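Local atomic coordinates of nuclear transport factor 2 family protein (Rhodopseudomonas palustris, PDB entry 3DM8), a protein that is of unknown function but belongs to the SnoaL-like, nuclear transport factor 2 superfamily and has been proposed to be an isomerase. Residues L57-C60 and R61-D65; V77-I81 and D82-S86; D127-E130 and Q131-R135. All blocks are in the same frame, centred on the assembly; numbering follows the deposited sequence. Where two conformers were deposited one is given.

Interaction 1: L57-C60 and R61-D65; sequences LEVC and RQIAD
Glu58 and Arg61, one helical turn apart, form a two-pronged salt bridge. Arg61 approaches side-on, giving one nitrogen to each carboxylate oxygen. Arg61 NE donates to Glu58 OE1 at 2.8 Å, nearly straight at 169°. Arg61 NH2 donates to Glu58 OE2, also at 2.8 Å. Both oxygens lie near the guanidinium plane, at its edge. The fit is not flat, however: the two planes are 40° apart, and OE1 is met from above the carboxylate plane. OE2 is met on the syn side, but also well out of the plane. Glu58 CG is anti to the backbone N (chi1 174°), and a bend at chi2 then lays the carboxylate beside Arg61.

The third guanidinium nitrogen, Arg61 NH1, turns to Asp65 OD2 at 2.9 Å. That hydrogen bond is weak by its angle, but it extends the pair into a Glu58-Arg61-Asp65 network along helix 53-66. This helix belongs to the SnoaL-like, NTF2-type fold. Asp65 OD1 has a second partner in Arg20. With an alanine here instead of Glu58, Arg61 NE and NH2 would probably lose their carboxylate, and the guanidinium would be freer to turn.

The carbonyls of Leu57, Glu58, Val59 and Cys60 accept from the amides of Arg61, Gln62, Ile63 and Ala64 in regular helical bonds. On another side, Val59 CG1 meets Ile63 CD1 at 3.7 Å, the two side chains lying alongside each other. Cys60 packs on Leu13 of helix 5-19 and Leu25 of helix 23-28, while Ile63 packs on Leu17 and Phe46.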
loop_
_atom_site.group_PDB
_atom_site.type_symbol
_atom_site.label_atom_id
_atom_site.label_comp_id
_atom_site.label_asym_id
_atom_site.label_seq_id
_atom_site.Cartn_x
_atom_site.Cartn_y
_atom_site.Cartn_z
ATOM N N LEU A 57 -13.514 -8.305 -14.231
ATOM C CA LEU A 57 -14.162 -7.367 -15.147
ATOM C C LEU A 57 -15.423 -6.778 -14.494
ATOM O O LEU A 57 -15.744 -5.617 -14.655
ATOM C CB LEU A 57 -14.473 -7.989 -16.498
ATOM C CG LEU A 57 -13.262 -8.274 -17.382
ATOM C CD1 LEU A 57 -13.589 -9.040 -18.651
ATOM C CD2 LEU A 57 -12.533 -6.951 -17.720
ATOM N N GLU A 58 -16.114 -7.567 -13.693
ATOM C CA GLU A 58 -17.279 -7.058 -12.976
ATOM C C GLU A 58 -16.873 -5.992 -11.949
ATOM O O GLU A 58 -17.509 -4.942 -11.860
ATOM C CB GLU A 58 -18.087 -8.193 -12.359
ATOM C CG GLU A 58 -19.225 -7.759 -11.486
ATOM C CD GLU A 58 -20.329 -6.946 -12.190
ATOM O OE1 GLU A 58 -20.407 -6.934 -13.457
ATOM O OE2 GLU A 58 -21.155 -6.377 -11.408
ATOM N N VAL A 59 -15.815 -6.250 -11.171
ATOM C CA VAL A 59 -15.252 -5.205 -10.293
ATOM C C VAL A 59 -14.996 -3.915 -11.077
ATOM O O VAL A 59 -15.329 -2.828 -10.651
ATOM C CB VAL A 59 -13.979 -5.691 -9.578
ATOM C CG1 VAL A 59 -13.114 -4.544 -8.978
ATOM C CG2 VAL A 59 -14.338 -6.746 -8.530
ATOM N N CYS A 60 -14.341 -4.053 -12.236
ATOM C CA CYS A 60 -13.922 -2.892 -12.979
ATOM C C CYS A 60 -15.121 -2.156 -13.567
ATOM O O CYS A 60 -15.090 -0.930 -13.691
ATOM C CB CYS A 60 -12.895 -3.238 -14.063
ATOM S SG CYS A 60 -11.304 -3.747 -13.345
ATOM N N ARG A 61 -16.181 -2.904 -13.851
ATOM C CA ARG A 61 -17.444 -2.324 -14.381
ATOM C C ARG A 61 -18.110 -1.471 -13.289
ATOM O O ARG A 61 -18.555 -0.363 -13.520
ATOM C CB ARG A 61 -18.423 -3.399 -14.860
ATOM C CG ARG A 61 -19.733 -2.864 -15.408
ATOM C CD ARG A 61 -20.835 -3.966 -15.515
ATOM N NE ARG A 61 -21.297 -4.379 -14.200
ATOM C CZ ARG A 61 -21.973 -3.584 -13.383
ATOM N NH1 ARG A 61 -22.260 -2.370 -13.778
ATOM N NH2 ARG A 61 -22.362 -3.992 -12.178
ATOM N N GLN A 62 -18.152 -2.030 -12.100
ATOM C CA GLN A 62 -18.707 -1.325 -10.948
ATOM C C GLN A 62 -17.916 -0.062 -10.604
ATOM O O GLN A 62 -18.476 0.987 -10.293
ATOM C CB GLN A 62 -18.727 -2.242 -9.750
ATOM C CG GLN A 62 -19.670 -3.384 -9.887
ATOM C CD GLN A 62 -19.517 -4.351 -8.720
ATOM O OE1 GLN A 62 -18.491 -4.990 -8.546
ATOM N NE2 GLN A 62 -20.539 -4.439 -7.905
ATOM N N ILE A 63 -16.602 -0.154 -10.668
ATOM C CA ILE A 63 -15.753 1.026 -10.422
ATOM C C ILE A 63 -16.009 2.079 -11.512
ATOM O O ILE A 63 -16.142 3.250 -11.213
ATOM C CB ILE A 63 -14.217 0.690 -10.381
ATOM C CG1 ILE A 63 -13.929 -0.189 -9.177
ATOM C CG2 ILE A 63 -13.413 1.977 -10.318
ATOM C CD1 ILE A 63 -12.523 -0.853 -9.180
ATOM N N ALA A 64 -16.071 1.653 -12.772
ATOM C CA ALA A 64 -16.282 2.590 -13.895
ATOM C C ALA A 64 -17.585 3.366 -13.727
ATOM O O ALA A 64 -17.710 4.531 -14.088
ATOM C CB ALA A 64 -16.306 1.852 -15.221
ATOM N N ASP A 65 -18.584 2.638 -13.258
ATOM C CA ASP A 65 -19.922 3.199 -12.990
ATOM C C ASP A 65 -19.889 4.253 -11.910
ATOM O O ASP A 65 -20.640 5.224 -11.965
ATOM C CB ASP A 65 -20.890 2.129 -12.499
ATOM C CG ASP A 65 -21.542 1.382 -13.608
ATOM O OD1 ASP A 65 -21.326 1.707 -14.796
ATOM O OD2 ASP A 65 -22.312 0.459 -13.290
#

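Interaction 2: V77-I81 and D82-S86; sequences VMLGI and DSAAS
Leu79 CG stands anti to its own carbonyl carbon (chi1 -65°). Its chi2 (-174°) extends CD1 away from the backbone, and the other branch, Leu79 CD2, meets Ala84 CB at 3.8 Å. Val77 has CG2 in the same position, with CG1 anti to the backbone N (chi1 -180°), and Val77 CG2 meets Ser86 CB at 4.0 Å. Both are non-hydrogen-bonded pairs of an antiparallel ladder, and their side chains share one face of the sheet. Between them sits the hydrogen-bonded pair Met78 and Ala85, with side chains on the other face. Met78 CB and Ala85 CB are 4.4 Å apart, and the rest of the Met78 chain leads away from Ala85.

The backbone bonds are short and even. Met78 N donates to Ala85 O at 2.8 Å, and Ala85 N returns the bond to Met78 O. Gly80 N donates to Ser83 O beyond them, next to the turn. Two CA-H...O contacts add to the ladder; the shorter runs from Ala84 CA to Met78 O at 3.2 Å.

This is the tip of the beta hairpin of strands 67-79 and 83-94, turning through Ile81 and Asp82. Strand 67-79 is outermost in the chain's own sheet, whereas strand 83-94 continues it through backbone bonds to strand 100-112. Helix 5-19 covers the Val77-Leu79 face, with Trp7 against both residues. On the opposite face, Met78 packs on Ala84 of the second subunit, and Ala85 on its Met78.

Most polar bonding within the tip is thus main chain; Ser86 OG adds a weak bond to Arg74 of the facing strand. Apolar packing falls to Val77, Leu79 and Ala84 against helix 5-19, and to Met78 and Ala85 against the partner subunit.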
loop_
_atom_site.group_PDB
_atom_site.type_symbol
_atom_site.label_atom_id
_atom_site.label_comp_id
_atom_site.label_asym_id
_atom_site.label_seq_id
_atom_site.Cartn_x
_atom_site.Cartn_y
_atom_site.Cartn_z
ATOM N N VAL A 77 7.605 3.769 -8.448
ATOM C CA VAL A 77 7.422 2.639 -9.361
ATOM C C VAL A 77 8.662 1.767 -9.337
ATOM O O VAL A 77 9.788 2.242 -9.521
ATOM C CB VAL A 77 7.219 3.114 -10.806
ATOM C CG1 VAL A 77 7.026 1.922 -11.722
ATOM C CG2 VAL A 77 6.029 4.084 -10.901
ATOM N N MET A 78 8.436 0.494 -9.083
ATOM C CA MET A 78 9.466 -0.530 -9.019
ATOM C C MET A 78 9.128 -1.644 -10.005
ATOM O O MET A 78 8.199 -2.407 -9.819
ATOM C CB MET A 78 9.593 -1.003 -7.556
ATOM C CG MET A 78 9.908 0.215 -6.645
ATOM S SD MET A 78 10.489 -0.089 -4.920
ATOM C CE MET A 78 10.615 1.552 -4.104
ATOM N N LEU A 79 9.876 -1.663 -11.088
ATOM C CA LEU A 79 9.609 -2.561 -12.209
ATOM C C LEU A 79 10.542 -3.730 -12.221
ATOM O O LEU A 79 11.740 -3.583 -12.107
ATOM C CB LEU A 79 9.760 -1.856 -13.533
ATOM C CG LEU A 79 8.840 -0.734 -13.940
ATOM C CD1 LEU A 79 9.193 -0.370 -15.367
ATOM C CD2 LEU A 79 7.394 -1.122 -13.799
ATOM N N GLY A 80 9.980 -4.907 -12.401
ATOM C CA GLY A 80 10.766 -6.101 -12.691
ATOM C C GLY A 80 10.328 -6.694 -14.034
ATOM O O GLY A 80 9.505 -6.118 -14.734
ATOM N N ILE A 81 10.876 -7.844 -14.404
ATOM C CA ILE A 81 10.581 -8.415 -15.713
ATOM C C ILE A 81 9.079 -8.745 -15.841
ATOM O O ILE A 81 8.407 -8.336 -16.826
ATOM C CB ILE A 81 11.460 -9.644 -16.019
ATOM C CG1 ILE A 81 12.904 -9.161 -16.129
ATOM C CG2 ILE A 81 11.004 -10.306 -17.355
ATOM C CD1 ILE A 81 13.951 -10.240 -16.363
ATOM N N ASP A 82 8.557 -9.499 -14.897
ATOM C CA ASP A 82 7.145 -9.982 -15.055
ATOM C C ASP A 82 6.362 -9.528 -13.834
ATOM O O ASP A 82 5.465 -10.205 -13.332
ATOM C CB ASP A 82 7.119 -11.524 -15.180
ATOM C CG ASP A 82 7.521 -12.039 -16.566
ATOM O OD1 ASP A 82 7.043 -11.473 -17.585
ATOM O OD2 ASP A 82 8.281 -13.059 -16.635
ATOM N N SER A 83 6.759 -8.374 -13.322
ATOM C CA SER A 83 6.224 -7.909 -12.057
ATOM C C SER A 83 6.442 -6.426 -11.821
ATOM O O SER A 83 7.289 -5.791 -12.407
ATOM C CB SER A 83 6.799 -8.734 -10.889
ATOM O OG SER A 83 8.208 -8.641 -10.758
ATOM N N ALA A 84 5.632 -5.853 -10.971
ATOM C CA ALA A 84 5.827 -4.444 -10.653
ATOM C C ALA A 84 5.164 -4.106 -9.338
ATOM O O ALA A 84 4.202 -4.768 -8.930
ATOM C CB ALA A 84 5.283 -3.552 -11.771
ATOM N N ALA A 85 5.693 -3.067 -8.698
ATOM C CA ALA A 85 5.021 -2.432 -7.540
ATOM C C ALA A 85 4.985 -0.939 -7.743
ATOM O O ALA A 85 5.920 -0.329 -8.280
ATOM C CB ALA A 85 5.748 -2.779 -6.224
ATOM N N SER A 86 3.869 -0.333 -7.388
ATOM C CA SER A 86 3.829 1.098 -7.464
ATOM C C SER A 86 2.840 1.753 -6.572
ATOM O O SER A 86 1.911 1.133 -6.072
ATOM C CB SER A 86 3.613 1.531 -8.891
ATOM O OG SER A 86 2.336 1.103 -9.367
#

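Interaction 3: D127-E130 and Q131-R135; sequences DLVE and QALGR
Asp127 O receives two donors from Gln131. Gln131 N binds Asp127 O at 3.0 Å, in the regular helical way. Gln131 NE2 adds a weak bond to Asp127 O at 3.4 Å. Gln131 CG is anti to the carbonyl carbon (chi1 -73°), which lets the side chain run back over the preceding turn. Gln131 NE2 also comes within 3.0 Å of Asp127 OD1, with the carboxylate and amide planes 36° apart. Its stronger partner is Ser102 O, next to Ile101 of strand 100-112, which Gln131 also touches.

On another side of the helix, Val129 CG1 lies alongside Leu133 CD1 at 3.7 Å. Val129 also packs on Pro40 and on Phe126 of the second subunit. Leu128 turns into the fold, against Ile101, Val103, Phe44 and Phe47.

Helix 125-133 ends here. Gly134 N still donates to Glu130 O at 2.8 Å, but its phi is positive (82°), a conformation glycine adopts readily, and the chain leaves the helix. A water donates to Glu130 OE2 and to Arg135 O, spanning the last turn and the residue beyond.

Helix 125-133 is thus tied to strand 100-112 by Leu128 and by the Gln131 amide, while its last turn ends in a backbone bond and a bridging water.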
loop_
_atom_site.group_PDB
_atom_site.type_symbol
_atom_site.label_atom_id
_atom_site.label_comp_id
_atom_site.label_asym_id
_atom_site.label_seq_id
_atom_site.Cartn_x
_atom_site.Cartn_y
_atom_site.Cartn_z
ATOM N N ASP A 127 -9.068 7.395 4.917
ATOM C CA ASP A 127 -9.124 8.696 4.249
ATOM C C ASP A 127 -10.175 8.643 3.159
ATOM O O ASP A 127 -10.982 9.581 2.992
ATOM C CB ASP A 127 -7.779 9.081 3.665
ATOM C CG ASP A 127 -7.749 10.492 3.196
ATOM O OD1 ASP A 127 -7.332 10.713 2.061
ATOM O OD2 ASP A 127 -8.132 11.383 3.962
ATOM N N LEU A 128 -10.250 7.496 2.485
ATOM C CA LEU A 128 -11.233 7.324 1.382
ATOM C C LEU A 128 -12.641 7.421 1.950
ATOM O O LEU A 128 -13.504 8.150 1.435
ATOM C CB LEU A 128 -11.070 5.976 0.637
ATOM C CG LEU A 128 -12.119 5.488 -0.356
ATOM C CD1 LEU A 128 -12.468 6.504 -1.464
ATOM C CD2 LEU A 128 -11.755 4.094 -1.002
ATOM N N VAL A 129 -12.884 6.695 3.034
ATOM C CA VAL A 129 -14.248 6.617 3.624
ATOM C C VAL A 129 -14.626 7.998 4.125
ATOM O O VAL A 129 -15.757 8.445 3.960
ATOM C CB VAL A 129 -14.404 5.547 4.774
ATOM C CG1 VAL A 129 -15.669 5.838 5.616
ATOM C CG2 VAL A 129 -14.429 4.113 4.222
ATOM N N GLU A 130 -13.677 8.678 4.760
ATOM C CA GLU A 130 -13.957 10.010 5.282
ATOM C C GLU A 130 -14.356 10.977 4.197
ATOM O O GLU A 130 -15.318 11.784 4.337
ATOM C CB GLU A 130 -12.784 10.585 6.050
ATOM C CG GLU A 130 -12.624 9.931 7.406
ATOM C CD GLU A 130 -12.367 10.916 8.537
ATOM O OE1 GLU A 130 -11.612 11.904 8.331
ATOM O OE2 GLU A 130 -12.901 10.675 9.653
ATOM N N GLN A 131 -13.610 10.918 3.105
ATOM C CA GLN A 131 -13.880 11.817 1.971
ATOM C C GLN A 131 -15.219 11.517 1.336
ATOM O O GLN A 131 -15.969 12.443 0.959
ATOM C CB GLN A 131 -12.797 11.698 0.908
ATOM C CG GLN A 131 -11.487 12.311 1.240
ATOM C CD GLN A 131 -10.526 12.093 0.086
ATOM O OE1 GLN A 131 -10.590 12.790 -0.940
ATOM N NE2 GLN A 131 -9.651 11.105 0.228
ATOM N N ALA A 132 -15.552 10.233 1.254
ATOM C CA ALA A 132 -16.818 9.810 0.617
ATOM C C ALA A 132 -18.040 10.225 1.460
ATOM O O ALA A 132 -19.100 10.605 0.913
ATOM C CB ALA A 132 -16.822 8.281 0.348
ATOM N N LEU A 133 -17.894 10.191 2.789
ATOM C CA LEU A 133 -19.028 10.439 3.718
ATOM C C LEU A 133 -19.121 11.933 3.959
ATOM O O LEU A 133 -20.207 12.494 4.200
ATOM C CB LEU A 133 -18.835 9.781 5.090
ATOM C CG LEU A 133 -18.890 8.262 5.304
ATOM C CD1 LEU A 133 -18.499 7.900 6.746
ATOM C CD2 LEU A 133 -20.219 7.683 4.961
ATOM N N GLY A 134 -17.951 12.549 3.903
ATOM C CA GLY A 134 -17.776 14.001 3.889
ATOM C C GLY A 134 -17.858 14.473 5.312
ATOM O O GLY A 134 -18.017 15.672 5.595
ATOM N N ARG A 135 -17.799 13.476 6.191
ATOM C CA ARG A 135 -17.850 13.645 7.650
ATOM C C ARG A 135 -16.989 12.589 8.352
ATOM O O ARG A 135 -16.535 11.623 7.708
ATOM C CB ARG A 135 -19.287 13.502 8.157
ATOM C CG ARG A 135 -20.218 14.576 7.675
ATOM C CD ARG A 135 -21.365 14.741 8.637
ATOM N NE ARG A 135 -20.902 15.262 9.926
ATOM C CZ ARG A 135 -21.023 16.529 10.300
ATOM N NH1 ARG A 135 -20.569 16.923 11.481
ATOM N NH2 ARG A 135 -21.608 17.401 9.498
HETATM O O HOH W 1 -15.499 9.472 9.980
#

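The three contacts are local and come in series along the chain, without touching one another. Interactions 1 and 3 lie within different helices, 53-66 and 125-133. Interaction 2 joins two neighbouring strands at a hairpin tip. Its centre is about 24 Å from that of interaction 1, on the other side of the chain's centre. All three are partly buried. Interaction 1 sets ionic bonds at the surface against an apolar inner side. Interaction 2 relies on main-chain bonds and mostly apolar side chains. Interaction 3 uses an amide and a water near the modelled C-terminus. Interactions 2 and 3 both reach the second subunit; interaction 1 does not.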